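Local atomic coordinates of Exo-arabinanase (Penicillium chrysogenum, PDB entry 3A71), a protein that probably releases arabinobiose from the non-reducing ends of alpha-1,5-linked L-arabinan, acting as an exo-arabinanase. Residues Ser267-Trp272 and Ala317-Ser322. Residues are numbered along the deposited sequence; the frame is centred on the assembly and turned at random.
Sequences SPYAVW and ALRVLS
Tyr-269 lies flat against the backbone of Ala-317 and Leu-318, and with Val-271 it shows how the innermost strands of two propeller blades can pack without a hydrogen bond between them. The strands 269-272 and 317-320 run almost exactly parallel, their directions 6° apart and their axes 6.4 Å from each other, a gap filled by side chains.

Traced outward, the tyrosine leaves its strand with CB directed at the neighbour. Its chi1 of -150° lays the ring along the other backbone, where CG is 3.8 Å from Leu-318 N and CD1 4.0 Å from Ala-317 CA. This alpha carbon stands above one ring face, displaced toward the rim. At the opposite edge of the ring but on the same side of its plane, CD2 packs against the CB of Leu-318, and CE2 comes to 3.3 Å from Leu-318 O, a van der Waals approach. OH ends near the guanidinium of Arg-319, whose polar contacts lie elsewhere: NE hydrogen-bonds to OD1 of Asn-28 and NH1 forms a salt bridge with Glu-29.

Both methyls of Val-271 border Leu-318 CB. With CG1 anti to the valine's carbonyl carbon (chi1 -65°), that branch rests 3.4 Å from Leu-318 O. The valine and leucine side chains cross roughly at right angles, and Val-271 CG1 is 3.8 Å from Leu-318 CB. CG2 also meets Val-320 CG2 at 3.6 Å, and this same Val-320 methyl touches the carbonyl oxygen of Trp-272.

Each strand finds its backbone partner within its own four-stranded antiparallel sheet, 269-273 beside 281-285 and 317-320 beside 328-333. Strand 204-212 flanks the first on Ala-270's side, while strand 23-30 receives Ala-317 and Arg-319, as the first strands of adjacent blades in a six-bladed beta-propeller.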
ATOM      1  N   SER A 267       0.267   0.639  -9.868  1.00  4.47           N
ATOM      2  CA  SER A 267      -0.088   0.746  -8.484  1.00  4.39           C
ATOM      3  C   SER A 267      -1.084  -0.287  -7.983  1.00  4.33           C
ATOM      4  O   SER A 267      -2.214   0.025  -7.635  1.00  4.92           O
ATOM      5  CB  SER A 267      -0.633   2.131  -8.187  1.00  5.20           C
ATOM      6  OG  SER A 267      -1.872   2.404  -8.760  1.00  5.63           O
ATOM      7  N   PRO A 268      -0.636  -1.545  -7.890  1.00  4.30           N
ATOM      8  CA  PRO A 268      -1.539  -2.607  -7.491  1.00  4.48           C
ATOM      9  C   PRO A 268      -1.811  -2.636  -6.014  1.00  3.92           C
ATOM     10  O   PRO A 268      -1.036  -2.175  -5.177  1.00  5.03           O
ATOM     11  CB  PRO A 268      -0.754  -3.871  -7.894  1.00  5.17           C
ATOM     12  CG  PRO A 268       0.695  -3.470  -7.670  1.00  5.35           C
ATOM     13  CD  PRO A 268       0.741  -2.049  -8.156  1.00  5.37           C
ATOM     14  N   TYR A 269      -2.901  -3.317  -5.672  1.00  4.42           N
ATOM     15  CA  TYR A 269      -3.154  -3.726  -4.305  1.00  4.18           C
ATOM     16  C   TYR A 269      -3.743  -5.126  -4.382  1.00  4.59           C
ATOM     17  O   TYR A 269      -4.540  -5.407  -5.260  1.00  6.49           O
ATOM     18  CB  TYR A 269      -4.111  -2.736  -3.548  1.00  4.92           C
ATOM     19  CG  TYR A 269      -3.797  -2.709  -2.062  1.00  4.52           C
ATOM     20  CD1 TYR A 269      -2.991  -1.702  -1.561  1.00  5.10           C
ATOM     21  CD2 TYR A 269      -4.201  -3.690  -1.183  1.00  4.38           C
ATOM     22  CE1 TYR A 269      -2.626  -1.629  -0.240  1.00  5.44           C
ATOM     23  CE2 TYR A 269      -3.834  -3.655   0.135  1.00  4.66           C
ATOM     24  CZ  TYR A 269      -3.057  -2.646   0.609  1.00  4.76           C
ATOM     25  OH  TYR A 269      -2.670  -2.548   1.927  1.00  5.72           O
ATOM     26  N   ALA A 270      -3.367  -6.002  -3.453  1.00  4.46           N
ATOM     27  CA  ALA A 270      -3.854  -7.393  -3.427  1.00  4.43           C
ATOM     28  C   ALA A 270      -4.228  -7.758  -2.006  1.00  4.18           C
ATOM     29  O   ALA A 270      -3.532  -7.413  -1.052  1.00  5.07           O
ATOM     30  CB  ALA A 270      -2.750  -8.357  -3.900  1.00  5.37           C
ATOM     31  N   VAL A 271      -5.310  -8.540  -1.904  1.00  4.33           N
ATOM     32  CA  VAL A 271      -5.810  -9.120  -0.671  1.00  4.34           C
ATOM     33  C   VAL A 271      -6.331 -10.522  -0.963  1.00  4.43           C
ATOM     34  O   VAL A 271      -6.449 -10.917  -2.127  1.00  4.74           O
ATOM     35  CB  VAL A 271      -6.920  -8.264  -0.047  1.00  4.55           C
ATOM     36  CG1 VAL A 271      -6.406  -6.929   0.379  1.00  4.87           C
ATOM     37  CG2 VAL A 271      -8.119  -8.137  -1.005  1.00  5.21           C
ATOM     38  N   TRP A 272      -6.616 -11.244   0.090  1.00  4.83           N
ATOM     39  CA  TRP A 272      -7.158 -12.604  -0.008  1.00  4.87           C
ATOM     40  C   TRP A 272      -8.301 -12.748   0.981  1.00  4.88           C
ATOM     41  O   TRP A 272      -8.197 -12.348   2.126  1.00  5.57           O
ATOM     42  CB  TRP A 272      -6.035 -13.651   0.200  1.00  5.64           C
ATOM     43  CG  TRP A 272      -6.615 -15.069   0.197  1.00  5.63           C
ATOM     44  CD1 TRP A 272      -6.788 -15.885  -0.863  1.00  5.77           C
ATOM     45  CD2 TRP A 272      -7.086 -15.795   1.348  1.00  6.09           C
ATOM     46  NE1 TRP A 272      -7.360 -17.067  -0.463  1.00  6.34           N
ATOM     47  CE2 TRP A 272      -7.537 -17.053   0.874  1.00  6.14           C
ATOM     48  CE3 TRP A 272      -7.150 -15.527   2.691  1.00  6.93           C
ATOM     49  CZ2 TRP A 272      -8.068 -18.012   1.727  1.00  7.13           C
ATOM     50  CZ3 TRP A 272      -7.681 -16.491   3.557  1.00  7.83           C
ATOM     51  CH2 TRP A 272      -8.120 -17.727   3.061  1.00  8.12           C
ATOM     52  N   ALA A 317      -6.807   1.209  -2.450  1.00  4.33           N
ATOM     53  CA  ALA A 317      -6.528   0.227  -1.385  1.00  4.53           C
ATOM     54  C   ALA A 317      -7.685  -0.702  -1.167  1.00  4.62           C
ATOM     55  O   ALA A 317      -8.845  -0.307  -1.128  1.00  7.68           O
ATOM     56  CB  ALA A 317      -6.161   0.972  -0.098  1.00  4.83           C
ATOM     57  N   LEU A 318      -7.379  -1.977  -0.931  1.00  4.55           N
ATOM     58  CA  LEU A 318      -8.333  -3.012  -0.653  1.00  4.32           C
ATOM     59  C   LEU A 318      -8.126  -3.584   0.735  1.00  4.50           C
ATOM     60  O   LEU A 318      -6.990  -3.699   1.201  1.00  5.55           O
ATOM     61  CB  LEU A 318      -8.162  -4.194  -1.623  1.00  4.68           C
ATOM     62  CG  LEU A 318      -8.296  -3.859  -3.107  1.00  4.85           C
ATOM     63  CD1 LEU A 318      -8.099  -5.123  -3.924  1.00  5.97           C
ATOM     64  CD2 LEU A 318      -9.624  -3.216  -3.399  1.00  6.21           C
ATOM     65  N   ARG A 319      -9.195  -4.029   1.373  1.00  4.70           N
ATOM     66  CA  ARG A 319      -9.082  -4.730   2.620  1.00  4.70           C
ATOM     67  C   ARG A 319     -10.247  -5.705   2.776  1.00  4.41           C
ATOM     68  O   ARG A 319     -11.401  -5.332   2.672  1.00  5.45           O
ATOM     69  CB  ARG A 319      -9.020  -3.822   3.833  1.00  5.33           C
ATOM     70  CG  ARG A 319      -8.831  -4.551   5.138  1.00  6.20           C
ATOM     71  CD  ARG A 319      -8.379  -3.671   6.272  1.00  7.29           C
ATOM     72  NE  ARG A 319      -7.044  -3.118   6.024  1.00  5.62           N
ATOM     73  CZ  ARG A 319      -5.899  -3.781   6.129  1.00  6.03           C
ATOM     74  NH1 ARG A 319      -5.866  -5.035   6.526  1.00  8.04           N
ATOM     75  NH2 ARG A 319      -4.780  -3.161   5.852  1.00  7.01           N
ATOM     76  N   VAL A 320      -9.915  -6.955   3.052  1.00  4.65           N
ATOM     77  CA  VAL A 320     -10.910  -7.967   3.428  1.00  4.41           C
ATOM     78  C   VAL A 320     -11.154  -7.809   4.921  1.00  4.68           C
ATOM     79  O   VAL A 320     -10.267  -8.058   5.742  1.00  6.18           O
ATOM     80  CB  VAL A 320     -10.460  -9.386   3.089  1.00  5.02           C
ATOM     81  CG1 VAL A 320     -11.474 -10.399   3.595  1.00  5.96           C
ATOM     82  CG2 VAL A 320     -10.288  -9.519   1.566  1.00  6.23           C
ATOM     83  N   LEU A 321     -12.339  -7.369   5.287  1.00  5.52           N
ATOM     84  CA  LEU A 321     -12.676  -7.243   6.709  1.00  5.67           C
ATOM     85  C   LEU A 321     -12.815  -8.620   7.316  1.00  5.28           C
ATOM     86  O   LEU A 321     -13.138  -9.608   6.655  1.00  6.56           O
ATOM     87  CB  LEU A 321     -13.940  -6.435   6.877  1.00  6.71           C
ATOM     88  CG  LEU A 321     -13.920  -5.012   6.278  1.00  7.11           C
ATOM     89  CD1 LEU A 321     -15.216  -4.317   6.599  1.00  9.49           C
ATOM     90  CD2 LEU A 321     -12.714  -4.242   6.754  1.00 10.29           C
ATOM     91  N   SER A 322     -12.569  -8.720   8.618  1.00  5.30           N
ATOM     92  CA  SER A 322     -12.595  -9.995   9.285  1.00  5.67           C
ATOM     93  C   SER A 322     -13.986 -10.580   9.469  1.00  5.26           C
ATOM     94  O   SER A 322     -14.139 -11.788   9.597  1.00  5.96           O
ATOM     95  CB  SER A 322     -11.879  -9.877  10.636  1.00  6.64           C
ATOM     96  OG  SER A 322     -12.466  -8.921  11.432  1.00  6.76           O
TER